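Local coordinates for ABC sugar transporter, periplasmic sugar binding protein (Legionella pneumophila subsp. pneumophila, PDB 3ROT) that probably binds carbohydrates in the periplasm as the solute-binding component of an ABC sugar transporter, at residues V47-V51 against A74-S78; I54-A59 against S78-A82; P62-T68 against I87-D93; L105-D111 against P268-A274. All blocks are in the same frame, centred on the assembly; numbering follows the deposited sequence.

Contact 1: residues V47-V51 against A74-S78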
loop_
_atom_site.group_PDB
_atom_site.type_symbol
_atom_site.label_atom_id
_atom_site.label_comp_id
_atom_site.label_asym_id
_atom_site.label_seq_id
_atom_site.Cartn_x
_atom_site.Cartn_y
_atom_site.Cartn_z
ATOM N N VAL A 47 7.983 -14.145 -7.147
ATOM C CA VAL A 47 7.788 -15.556 -7.489
ATOM C C VAL A 47 8.766 -16.534 -6.835
ATOM O O VAL A 47 8.353 -17.460 -6.137
ATOM C CB VAL A 47 7.840 -15.767 -9.023
ATOM C CG1 VAL A 47 7.638 -17.244 -9.357
ATOM C CG2 VAL A 47 6.774 -14.921 -9.697
ATOM N N PRO A 48 10.076 -16.355 -7.063
ATOM C CA PRO A 48 11.041 -17.273 -6.451
ATOM C C PRO A 48 10.827 -17.421 -4.935
ATOM O O PRO A 48 10.957 -18.515 -4.383
ATOM C CB PRO A 48 12.391 -16.651 -6.819
ATOM C CG PRO A 48 12.070 -15.193 -6.993
ATOM C CD PRO A 48 10.760 -15.232 -7.726
ATOM N N LYS A 49 10.490 -16.320 -4.274
ATOM C CA LYS A 49 10.233 -16.350 -2.839
ATOM C C LYS A 49 9.019 -17.242 -2.566
ATOM O O LYS A 49 9.035 -18.074 -1.651
ATOM C CB LYS A 49 9.961 -14.939 -2.328
ATOM C CG LYS A 49 9.783 -14.846 -0.834
ATOM C CD LYS A 49 10.971 -15.446 -0.105
ATOM C CE LYS A 49 11.102 -14.857 1.286
ATOM N NZ LYS A 49 11.269 -13.371 1.211
ATOM N N GLN A 50 7.969 -17.067 -3.364
ATOM C CA GLN A 50 6.765 -17.874 -3.210
ATOM C C GLN A 50 7.081 -19.347 -3.451
ATOM O O GLN A 50 6.557 -20.217 -2.760
ATOM C CB GLN A 50 5.663 -17.413 -4.178
ATOM C CG GLN A 50 4.515 -18.419 -4.303
ATOM C CD GLN A 50 3.332 -17.895 -5.095
ATOM O OE1 GLN A 50 3.486 -17.077 -5.999
ATOM N NE2 GLN A 50 2.139 -18.386 -4.766
ATOM N N VAL A 51 7.934 -19.623 -4.435
ATOM C CA VAL A 51 8.313 -20.997 -4.737
ATOM C C VAL A 51 8.993 -21.607 -3.511
ATOM O O VAL A 51 8.736 -22.755 -3.154
ATOM C CB VAL A 51 9.270 -21.069 -5.959
ATOM C CG1 VAL A 51 9.901 -22.453 -6.051
ATOM C CG2 VAL A 51 8.501 -20.766 -7.237
ATOM N N ALA A 74 7.373 -21.363 -13.289
ATOM C CA ALA A 74 7.963 -21.253 -11.960
ATOM C C ALA A 74 7.543 -22.290 -10.921
ATOM O O ALA A 74 8.367 -22.726 -10.114
ATOM C CB ALA A 74 7.703 -19.857 -11.407
ATOM N N PHE A 75 6.280 -22.694 -10.940
ATOM C CA PHE A 75 5.768 -23.632 -9.942
ATOM C C PHE A 75 5.676 -25.119 -10.298
ATOM O O PHE A 75 5.423 -25.952 -9.422
ATOM C CB PHE A 75 4.400 -23.128 -9.484
ATOM C CG PHE A 75 4.427 -21.703 -9.013
ATOM C CD1 PHE A 75 4.805 -21.397 -7.708
ATOM C CD2 PHE A 75 4.161 -20.661 -9.896
ATOM C CE1 PHE A 75 4.923 -20.076 -7.292
ATOM C CE2 PHE A 75 4.275 -19.340 -9.492
ATOM C CZ PHE A 75 4.659 -19.043 -8.184
ATOM N N SER A 76 5.899 -25.451 -11.566
ATOM C CA SER A 76 5.808 -26.836 -12.033
ATOM C C SER A 76 6.427 -27.894 -11.130
ATOM O O SER A 76 5.749 -28.814 -10.679
ATOM C CB SER A 76 6.422 -26.949 -13.424
ATOM O OG SER A 76 5.805 -26.027 -14.301
ATOM N N LYS A 77 7.721 -27.764 -10.875
ATOM C CA LYS A 77 8.430 -28.733 -10.052
ATOM C C LYS A 77 7.833 -28.862 -8.657
ATOM O O LYS A 77 7.663 -29.967 -8.151
ATOM C CB LYS A 77 9.902 -28.344 -9.943
ATOM C CG LYS A 77 10.808 -29.510 -9.624
ATOM C CD LYS A 77 11.806 -29.729 -10.751
ATOM C CE LYS A 77 11.105 -29.862 -12.094
ATOM N NZ LYS A 77 12.079 -29.986 -13.219
ATOM N N SER A 78 7.526 -27.729 -8.039
ATOM C CA SER A 78 6.949 -27.720 -6.699
ATOM C C SER A 78 5.590 -28.413 -6.695
ATOM O O SER A 78 5.287 -29.200 -5.797
ATOM C CB SER A 78 6.791 -26.281 -6.208
ATOM O OG SER A 78 8.033 -25.596 -6.246
#
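Gln-50 lies across the outer end of the Phe-75 ring, where the first turn of helix 47-59 meets the loop leading into helix 76-85. Both helices belong to the layered alpha/beta fold of a periplasmic binding protein domain and cover the same face of its parallel sheet. The Gln-50 side chain can be followed atom by atom. CB is 4.2 Å from CE1 of Phe-75 and barely touches the ring. CG stands anti to the backbone N (chi1 166°), which sends the extended chain past the ring, and comes within 3.4 Å of the same CE1. CD lies almost equally far from CE1 and CZ of Phe-75. OE1 stops 3.2 Å from CZ of Phe-75, while NE2 turns off to a hydrogen bond with OG1 of Thr-68 and a weak one with OG1 of Thr-67. The amide plane is 73° from the ring plane, so the two groups cross steeply and do not stack. OE1 is buried here without a hydrogen-bonding partner in the model, whereas the amide is held through its nitrogen, chiefly by Thr-68. The valines one turn apart meet the ring at a slant: CG1 of Val-47 is 3.7 Å from CZ of Phe-75, and CG2 of Val-51 is 3.6 Å from its CE1. Ile-69, Pro-70 and Ile-54 also touch the Phe-75 side chain. At the more open side of the contact, Val-47 CG1 sits against Ala-74 CB at 3.3 Å, a carbon pair closer than normal van der Waals contact.

Contact 2: residues I54-A59 against S78-A82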
loop_
_atom_site.group_PDB
_atom_site.type_symbol
_atom_site.label_atom_id
_atom_site.label_comp_id
_atom_site.label_asym_id
_atom_site.label_seq_id
_atom_site.Cartn_x
_atom_site.Cartn_y
_atom_site.Cartn_z
ATOM N N ILE A 54 6.354 -22.468 -0.839
ATOM C CA ILE A 54 5.669 -23.710 -1.171
ATOM C C ILE A 54 6.553 -24.907 -0.855
ATOM O O ILE A 54 6.092 -25.919 -0.334
ATOM C CB ILE A 54 5.308 -23.759 -2.677
ATOM C CG1 ILE A 54 4.281 -22.673 -2.999
ATOM C CG2 ILE A 54 4.782 -25.133 -3.042
ATOM C CD1 ILE A 54 3.979 -22.525 -4.465
ATOM N N GLU A 55 7.830 -24.775 -1.191
ATOM C CA GLU A 55 8.811 -25.826 -0.971
ATOM C C GLU A 55 8.975 -26.120 0.525
ATOM O O GLU A 55 8.934 -27.275 0.946
ATOM C CB GLU A 55 10.144 -25.401 -1.590
ATOM C CG GLU A 55 10.828 -26.461 -2.439
ATOM C CD GLU A 55 9.928 -27.036 -3.520
ATOM O OE1 GLU A 55 9.092 -27.904 -3.203
ATOM O OE2 GLU A 55 10.049 -26.616 -4.688
ATOM N N SER A 56 9.156 -25.081 1.332
ATOM C CA SER A 56 9.313 -25.294 2.763
ATOM C C SER A 56 8.014 -25.801 3.378
ATOM O O SER A 56 8.037 -26.538 4.356
ATOM C CB SER A 56 9.776 -24.008 3.464
ATOM O OG SER A 56 8.916 -22.917 3.193
ATOM N N ALA A 57 6.880 -25.417 2.802
ATOM C CA ALA A 57 5.598 -25.877 3.315
ATOM C C ALA A 57 5.487 -27.385 3.101
ATOM O O ALA A 57 5.066 -28.115 3.999
ATOM C CB ALA A 57 4.454 -25.161 2.605
ATOM N N LEU A 58 5.873 -27.843 1.910
ATOM C CA LEU A 58 5.821 -29.265 1.561
ATOM C C LEU A 58 6.604 -30.138 2.532
ATOM O O LEU A 58 6.168 -31.232 2.872
ATOM C CB LEU A 58 6.364 -29.497 0.146
ATOM C CG LEU A 58 5.575 -28.900 -1.019
ATOM C CD1 LEU A 58 6.249 -29.240 -2.339
ATOM C CD2 LEU A 58 4.167 -29.450 -0.997
ATOM N N ALA A 59 7.761 -29.650 2.967
ATOM C CA ALA A 59 8.614 -30.391 3.894
ATOM C C ALA A 59 7.905 -30.747 5.197
ATOM O O ALA A 59 8.228 -31.750 5.834
ATOM C CB ALA A 59 9.870 -29.584 4.198
ATOM N N SER A 78 7.526 -27.729 -8.039
ATOM C CA SER A 78 6.949 -27.720 -6.699
ATOM C C SER A 78 5.590 -28.413 -6.695
ATOM O O SER A 78 5.287 -29.200 -5.797
ATOM C CB SER A 78 6.791 -26.281 -6.208
ATOM O OG SER A 78 8.033 -25.596 -6.246
ATOM N N LEU A 79 4.778 -28.110 -7.706
ATOM C CA LEU A 79 3.453 -28.699 -7.836
ATOM C C LEU A 79 3.556 -30.204 -8.027
ATOM O O LEU A 79 2.820 -30.970 -7.409
ATOM C CB LEU A 79 2.714 -28.077 -9.022
ATOM C CG LEU A 79 2.275 -26.628 -8.789
ATOM C CD1 LEU A 79 1.669 -26.061 -10.068
ATOM C CD2 LEU A 79 1.271 -26.575 -7.632
ATOM N N GLN A 80 4.469 -30.617 -8.897
ATOM C CA GLN A 80 4.674 -32.031 -9.158
ATOM C C GLN A 80 5.165 -32.725 -7.893
ATOM O O GLN A 80 4.732 -33.835 -7.569
ATOM C CB GLN A 80 5.675 -32.211 -10.301
ATOM C CG GLN A 80 5.063 -31.982 -11.672
ATOM C CD GLN A 80 6.099 -31.958 -12.776
ATOM O OE1 GLN A 80 7.095 -32.674 -12.721
ATOM N NE2 GLN A 80 5.860 -31.140 -13.796
ATOM N N ARG A 81 6.064 -32.065 -7.174
ATOM C CA ARG A 81 6.584 -32.628 -5.932
ATOM C C ARG A 81 5.411 -32.847 -4.982
ATOM O O ARG A 81 5.226 -33.943 -4.449
ATOM C CB ARG A 81 7.596 -31.671 -5.293
ATOM C CG ARG A 81 8.168 -32.159 -3.968
ATOM C CD ARG A 81 9.071 -31.107 -3.333
ATOM N NE ARG A 81 9.318 -31.385 -1.919
ATOM C CZ ARG A 81 9.908 -30.538 -1.075
ATOM N NH1 ARG A 81 10.320 -29.346 -1.496
ATOM N NH2 ARG A 81 10.087 -30.882 0.195
ATOM N N ALA A 82 4.617 -31.797 -4.778
ATOM C CA ALA A 82 3.460 -31.879 -3.898
ATOM C C ALA A 82 2.572 -33.042 -4.308
ATOM O O ALA A 82 2.066 -33.791 -3.466
ATOM C CB ALA A 82 2.670 -30.585 -3.957
#
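Two neighbouring helices on one face of the sheet run nearly parallel here, the axes of segments 54-59 and 78-82 approaching to 10.2 Å. Glu-55 and Leu-58, one turn apart, reach across to Ser-78, Arg-81 and Ala-82. The Glu-55 chain bends at chi2 (53°), folding its carboxylate over toward the second helix, where each oxygen has its own partner. OE2 accepts a hydrogen bond from Ser-78 OG at 2.7 Å, and OE1 forms a salt bridge with Arg-81 NH1. At 2.5 Å, with an N-H...O angle of 131°, that OE1–NH1 contact is both short and bent, so its exact length is doubtful. The two donors approach from opposite sides of the carboxylate plane, each well out of it, and the guanidinium lies only 23° from being parallel to it. The pair holds together two consecutive helices of the alternating strand-and-helix chain that builds this lobe of the binding-protein fold; strand 64-67 comes between them in sequence. Toward the sheet the contact turns apolar. Leu-58 and Arg-81 overlap lengthwise, running opposite ways, so that CB of Leu-58 sits 3.8 Å above the guanidinium plane, over its centre, and CD1 rests 3.5 Å from CD of Arg-81. The other branch, CD2 of Leu-58, meets CB of Ala-82 at 3.5 Å. Beneath them lie Ile-65 and Ile-87, touched by Leu-58, and Val-89, touched by Ala-82. One turn before Leu-58, CG2 of Ile-54 packs on CB of Ser-78 at 3.9 Å.

Contact 3: residues P62-T68 against I87-D93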
loop_
_atom_site.group_PDB
_atom_site.type_symbol
_atom_site.label_atom_id
_atom_site.label_comp_id
_atom_site.label_asym_id
_atom_site.label_seq_id
_atom_site.Cartn_x
_atom_site.Cartn_y
_atom_site.Cartn_z
ATOM N N PRO A 62 1.922 -30.910 5.282
ATOM C CA PRO A 62 0.655 -30.347 5.762
ATOM C C PRO A 62 -0.565 -31.109 5.239
ATOM O O PRO A 62 -0.456 -31.929 4.330
ATOM C CB PRO A 62 0.708 -28.916 5.241
ATOM C CG PRO A 62 1.400 -29.081 3.933
ATOM C CD PRO A 62 2.541 -30.014 4.286
ATOM N N SER A 63 -1.724 -30.833 5.822
ATOM C CA SER A 63 -2.965 -31.478 5.410
ATOM C C SER A 63 -3.422 -30.963 4.043
ATOM O O SER A 63 -4.144 -31.652 3.315
ATOM C CB SER A 63 -4.063 -31.224 6.446
ATOM O OG SER A 63 -3.733 -31.800 7.703
ATOM N N GLY A 64 -2.997 -29.752 3.695
ATOM C CA GLY A 64 -3.376 -29.183 2.420
ATOM C C GLY A 64 -2.770 -27.812 2.213
ATOM O O GLY A 64 -2.332 -27.164 3.165
ATOM N N ILE A 65 -2.746 -27.372 0.958
ATOM C CA ILE A 65 -2.201 -26.076 0.602
ATOM C C ILE A 65 -3.066 -25.411 -0.450
ATOM O O ILE A 65 -3.527 -26.060 -1.393
ATOM C CB ILE A 65 -0.762 -26.190 0.020
ATOM C CG1 ILE A 65 0.215 -26.669 1.096
ATOM C CG2 ILE A 65 -0.294 -24.829 -0.508
ATOM C CD1 ILE A 65 1.632 -26.843 0.582
ATOM N N ALA A 66 -3.312 -24.120 -0.263
ATOM C CA ALA A 66 -4.058 -23.343 -1.233
ATOM C C ALA A 66 -2.983 -22.368 -1.700
ATOM O O ALA A 66 -2.238 -21.825 -0.879
ATOM C CB ALA A 66 -5.208 -22.607 -0.576
ATOM N N THR A 67 -2.865 -22.177 -3.008
ATOM C CA THR A 67 -1.842 -21.275 -3.511
ATOM C C THR A 67 -2.214 -20.651 -4.854
ATOM O O THR A 67 -3.006 -21.204 -5.609
ATOM C CB THR A 67 -0.474 -22.009 -3.653
ATOM O OG1 THR A 67 0.546 -21.065 -3.994
ATOM C CG2 THR A 67 -0.530 -23.075 -4.735
ATOM N N THR A 68 -1.663 -19.475 -5.122
ATOM C CA THR A 68 -1.886 -18.811 -6.390
ATOM C C THR A 68 -0.800 -19.404 -7.294
ATOM O O THR A 68 0.211 -19.902 -6.806
ATOM C CB THR A 68 -1.685 -17.282 -6.276
ATOM O OG1 THR A 68 -0.308 -17.000 -6.011
ATOM C CG2 THR A 68 -2.523 -16.710 -5.141
ATOM N N ILE A 87 0.140 -34.481 -1.105
ATOM C CA ILE A 87 -0.348 -33.325 -0.360
ATOM C C ILE A 87 -1.315 -32.604 -1.298
ATOM O O ILE A 87 -0.924 -32.172 -2.384
ATOM C CB ILE A 87 0.799 -32.360 0.016
ATOM C CG1 ILE A 87 1.757 -33.049 0.995
ATOM C CG2 ILE A 87 0.232 -31.091 0.653
ATOM C CD1 ILE A 87 3.037 -32.289 1.244
ATOM N N PRO A 88 -2.590 -32.476 -0.899
ATOM C CA PRO A 88 -3.587 -31.804 -1.734
ATOM C C PRO A 88 -3.235 -30.342 -1.972
ATOM O O PRO A 88 -2.860 -29.631 -1.044
ATOM C CB PRO A 88 -4.874 -31.941 -0.922
ATOM C CG PRO A 88 -4.621 -33.134 -0.048
ATOM C CD PRO A 88 -3.192 -32.939 0.360
ATOM N N VAL A 89 -3.354 -29.899 -3.217
ATOM C CA VAL A 89 -3.071 -28.512 -3.544
ATOM C C VAL A 89 -4.231 -27.928 -4.334
ATOM O O VAL A 89 -4.672 -28.502 -5.324
ATOM C CB VAL A 89 -1.786 -28.365 -4.373
ATOM C CG1 VAL A 89 -1.525 -26.894 -4.649
ATOM C CG2 VAL A 89 -0.613 -28.977 -3.621
ATOM N N ILE A 90 -4.737 -26.795 -3.862
ATOM C CA ILE A 90 -5.840 -26.111 -4.518
ATOM C C ILE A 90 -5.329 -24.782 -5.052
ATOM O O ILE A 90 -4.583 -24.082 -4.373
ATOM C CB ILE A 90 -7.012 -25.876 -3.529
ATOM C CG1 ILE A 90 -7.746 -27.199 -3.291
ATOM C CG2 ILE A 90 -7.980 -24.831 -4.076
ATOM C CD1 ILE A 90 -8.957 -27.070 -2.381
ATOM N N ALA A 91 -5.699 -24.448 -6.282
ATOM C CA ALA A 91 -5.257 -23.191 -6.868
ATOM C C ALA A 91 -6.315 -22.124 -6.602
ATOM O O ALA A 91 -7.509 -22.369 -6.762
ATOM C CB ALA A 91 -5.039 -23.351 -8.375
ATOM N N VAL A 92 -5.867 -20.947 -6.180
ATOM C CA VAL A 92 -6.771 -19.842 -5.918
ATOM C C VAL A 92 -6.276 -18.567 -6.591
ATOM O O VAL A 92 -5.065 -18.372 -6.770
ATOM C CB VAL A 92 -6.915 -19.584 -4.399
ATOM C CG1 VAL A 92 -7.455 -20.821 -3.711
ATOM C CG2 VAL A 92 -5.571 -19.197 -3.812
ATOM N N ASP A 93 -7.227 -17.723 -6.981
ATOM C CA ASP A 93 -6.957 -16.435 -7.612
ATOM C C ASP A 93 -6.411 -16.522 -9.028
ATOM O O ASP A 93 -6.982 -15.954 -9.944
ATOM C CB ASP A 93 -6.002 -15.619 -6.736
ATOM C CG ASP A 93 -5.641 -14.278 -7.355
ATOM O OD1 ASP A 93 -6.502 -13.369 -7.371
ATOM O OD2 ASP A 93 -4.495 -14.145 -7.824
#
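Strands 64-67 and 89-92 run side by side in the same direction, their axes 4.7 Å apart and 19° from parallel, with Ile-65 beside Val-89, Ala-66 beside Ile-90 and Thr-67 beside Ala-91. Four backbone hydrogen bonds zigzag between them: Ile-65 N to Pro-88 O, Ile-90 N to Ile-65 O (2.8 Å), Thr-67 N to Ile-90 O and Val-92 N to Thr-67 O. Ile-65, Thr-67 and Val-89 face helices 47-59 and 76-85; Thr-67 holds OG1 anti to the backbone N (chi1 -173°), which sets CG2 between that N and the carbonyl carbon, 3.9 Å from CG1 of Val-89. Ala-66 and Ile-90 face helix 247-264. At the start, CD of Pro-62 meets CD1 of Ile-87 at 3.8 Å, the two crossing at about a right angle. At the far end CG2 of Thr-68 lies alongside CB of Asp-93, 4.0 Å away. Thr-68 OG1 is hydrogen-bonded to His-11 ND1, and Asp-93 OD2 to a bound glycerol, probably from the crystallisation liquor. Joined by helix 76-85, the strands form a beta-alpha-beta crossover, and their C-terminal ends point, as in other periplasmic sugar-binding proteins, toward the cleft between the lobes.

Contact 4: residues L105-D111 against P268-A274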
loop_
_atom_site.group_PDB
_atom_site.type_symbol
_atom_site.label_atom_id
_atom_site.label_comp_id
_atom_site.label_asym_id
_atom_site.label_seq_id
_atom_site.Cartn_x
_atom_site.Cartn_y
_atom_site.Cartn_z
ATOM N N LEU A 105 -5.518 -29.718 -7.710
ATOM C CA LEU A 105 -6.828 -30.351 -7.750
ATOM C C LEU A 105 -7.904 -29.520 -8.435
ATOM O O LEU A 105 -8.412 -29.897 -9.498
ATOM C CB LEU A 105 -7.267 -30.721 -6.333
ATOM C CG LEU A 105 -6.411 -31.789 -5.639
ATOM C CD1 LEU A 105 -6.850 -31.913 -4.195
ATOM C CD2 LEU A 105 -6.543 -33.136 -6.354
ATOM N N VAL A 106 -8.239 -28.385 -7.832
ATOM C CA VAL A 106 -9.268 -27.507 -8.379
ATOM C C VAL A 106 -8.857 -26.047 -8.261
ATOM O O VAL A 106 -7.875 -25.720 -7.593
ATOM C CB VAL A 106 -10.605 -27.707 -7.651
ATOM C CG1 VAL A 106 -11.113 -29.130 -7.897
ATOM C CG2 VAL A 106 -10.418 -27.462 -6.155
ATOM N N PHE A 107 -9.624 -25.181 -8.910
ATOM C CA PHE A 107 -9.356 -23.751 -8.911
ATOM C C PHE A 107 -10.554 -22.945 -8.423
ATOM O O PHE A 107 -11.671 -23.112 -8.917
ATOM C CB PHE A 107 -8.995 -23.301 -10.331
ATOM C CG PHE A 107 -8.885 -21.808 -10.491
ATOM C CD1 PHE A 107 -7.864 -21.100 -9.869
ATOM C CD2 PHE A 107 -9.788 -21.118 -11.289
ATOM C CE1 PHE A 107 -7.741 -19.726 -10.044
ATOM C CE2 PHE A 107 -9.678 -19.739 -11.471
ATOM C CZ PHE A 107 -8.648 -19.043 -10.845
ATOM N N LEU A 108 -10.303 -22.076 -7.451
ATOM C CA LEU A 108 -11.315 -21.180 -6.912
ATOM C C LEU A 108 -10.861 -19.769 -7.263
ATOM O O LEU A 108 -9.793 -19.334 -6.848
ATOM C CB LEU A 108 -11.427 -21.289 -5.396
ATOM C CG LEU A 108 -12.093 -22.538 -4.825
ATOM C CD1 LEU A 108 -11.035 -23.562 -4.482
ATOM C CD2 LEU A 108 -12.888 -22.158 -3.575
ATOM N N GLY A 109 -11.676 -19.066 -8.030
ATOM C CA GLY A 109 -11.343 -17.712 -8.429
ATOM C C GLY A 109 -12.236 -17.378 -9.593
ATOM O O GLY A 109 -13.221 -18.078 -9.844
ATOM N N SER A 110 -11.918 -16.315 -10.314
ATOM C CA SER A 110 -12.741 -15.975 -11.459
ATOM C C SER A 110 -12.043 -16.370 -12.749
ATOM O O SER A 110 -10.860 -16.716 -12.752
ATOM C CB SER A 110 -13.075 -14.476 -11.454
ATOM O OG SER A 110 -11.918 -13.684 -11.283
ATOM N N ASP A 111 -12.802 -16.355 -13.837
ATOM C CA ASP A 111 -12.282 -16.675 -15.158
ATOM C C ASP A 111 -11.754 -15.330 -15.660
ATOM O O ASP A 111 -12.512 -14.504 -16.154
ATOM C CB ASP A 111 -13.423 -17.168 -16.042
ATOM C CG ASP A 111 -12.984 -17.440 -17.470
ATOM O OD1 ASP A 111 -12.065 -16.748 -17.960
ATOM O OD2 ASP A 111 -13.580 -18.334 -18.108
ATOM N N PRO A 268 -12.819 -32.161 -3.859
ATOM C CA PRO A 268 -13.122 -30.737 -4.001
ATOM C C PRO A 268 -13.481 -30.423 -5.447
ATOM O O PRO A 268 -13.142 -31.183 -6.355
ATOM C CB PRO A 268 -11.830 -30.055 -3.548
ATOM C CG PRO A 268 -10.785 -31.065 -3.843
ATOM C CD PRO A 268 -11.429 -32.361 -3.419
ATOM N N VAL A 269 -14.172 -29.309 -5.653
ATOM C CA VAL A 269 -14.568 -28.923 -6.994
ATOM C C VAL A 269 -14.150 -27.492 -7.346
ATOM O O VAL A 269 -13.878 -26.668 -6.455
ATOM C CB VAL A 269 -16.089 -29.081 -7.176
ATOM C CG1 VAL A 269 -16.481 -30.535 -6.940
ATOM C CG2 VAL A 269 -16.839 -28.173 -6.219
ATOM N N ASN A 270 -14.075 -27.223 -8.651
ATOM C CA ASN A 270 -13.713 -25.907 -9.159
ATOM C C ASN A 270 -14.868 -24.975 -8.819
ATOM O O ASN A 270 -16.022 -25.383 -8.857
ATOM C CB ASN A 270 -13.536 -25.934 -10.685
ATOM C CG ASN A 270 -12.378 -26.806 -11.136
ATOM O OD1 ASN A 270 -12.572 -27.783 -11.867
ATOM N ND2 ASN A 270 -11.169 -26.459 -10.713
ATOM N N ILE A 271 -14.561 -23.728 -8.488
ATOM C CA ILE A 271 -15.599 -22.762 -8.161
ATOM C C ILE A 271 -15.275 -21.374 -8.691
ATOM O O ILE A 271 -14.273 -20.781 -8.293
ATOM C CB ILE A 271 -15.799 -22.627 -6.637
ATOM C CG1 ILE A 271 -16.229 -23.962 -6.039
ATOM C CG2 ILE A 271 -16.860 -21.564 -6.338
ATOM C CD1 ILE A 271 -16.248 -23.937 -4.527
ATOM N N ASN A 272 -16.119 -20.868 -9.589
ATOM C CA ASN A 272 -15.945 -19.519 -10.127
ATOM C C ASN A 272 -16.565 -18.600 -9.065
ATOM O O ASN A 272 -17.779 -18.618 -8.862
ATOM C CB ASN A 272 -16.703 -19.361 -11.450
ATOM C CG ASN A 272 -16.406 -18.035 -12.137
ATOM O OD1 ASN A 272 -16.269 -16.994 -11.493
ATOM N ND2 ASN A 272 -16.314 -18.071 -13.459
ATOM N N THR A 273 -15.740 -17.806 -8.385
ATOM C CA THR A 273 -16.240 -16.940 -7.320
ATOM C C THR A 273 -16.842 -15.612 -7.751
ATOM O O THR A 273 -17.344 -14.867 -6.909
ATOM C CB THR A 273 -15.140 -16.639 -6.272
ATOM O OG1 THR A 273 -13.967 -16.142 -6.931
ATOM C CG2 THR A 273 -14.798 -17.888 -5.480
ATOM N N ALA A 274 -16.808 -15.316 -9.050
ATOM C CA ALA A 274 -17.351 -14.054 -9.542
ATOM C C ALA A 274 -18.869 -13.989 -9.446
ATOM O O ALA A 274 -19.565 -14.997 -9.513
ATOM C CB ALA A 274 -16.908 -13.799 -10.978
#
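Leu-108 and Ile-271, a bridged pair of parallel strand residues, run alongside each other in the same direction, with CD2 of Leu-108 3.9 Å from CD1 of Ile-271. Upstream the packing is angled: Leu-105 passes Pro-268 at a slant, CD1 to CG 4.0 Å, and Val-106 CG2 meets CB of Pro-268. Val-106 CG1, turned anti to its own carbonyl carbon (chi1 -64°), presses on the backbone at Pro-268 O, 3.3 Å away. Downstream OG1 of Thr-273, hydrogen-bonded to Gln-245 O, also lies 3.4 Å from CA of Gly-109. CB of Ser-110 and CB of Ala-274 close that end. The backbones are joined by Ile-271 N to Phe-107 O, Gly-109 N to Ile-271 O and Thr-273 N to Gly-109 O (2.9 Å). Asn-272 OD1 accepts from Ala-274 N, 3.0 Å away, in an Asx turn. Asp-111 caps helix 112-126 through Leu-114 N. Strand 271-272 forms an outer edge of the six-stranded sheet; strand 107-109 separates it from strand 89-92, and helix 247-264 covers the face bearing Leu-108 and Ile-271.

How the contacts relate
Contacts 1 and 2 are successive levels of one interface between helices 47-59 and 76-85, their centres 9 Å apart. They share Ser-78 and join where Phe-75 CD1 meets Ile-54 CD1 at 3.5 Å. Contact 3 is the sheet beneath, its centre 10 Å from that of contact 2, where Ala-82 CB rests on Val-89 CG2; contact 1 lies 13 Å from contact 3 between centres and reaches it through Gln-50. Contact 4 extends the sheet by two further strands, 12 Å from contact 3 between centres, through Val-89 O to Leu-105 N and Ala-91 N to Val-106 O, both 2.8 Å. It touches neither helix contact. The bound glycerol lies at Asp-93, on the C-terminal side of contact 3.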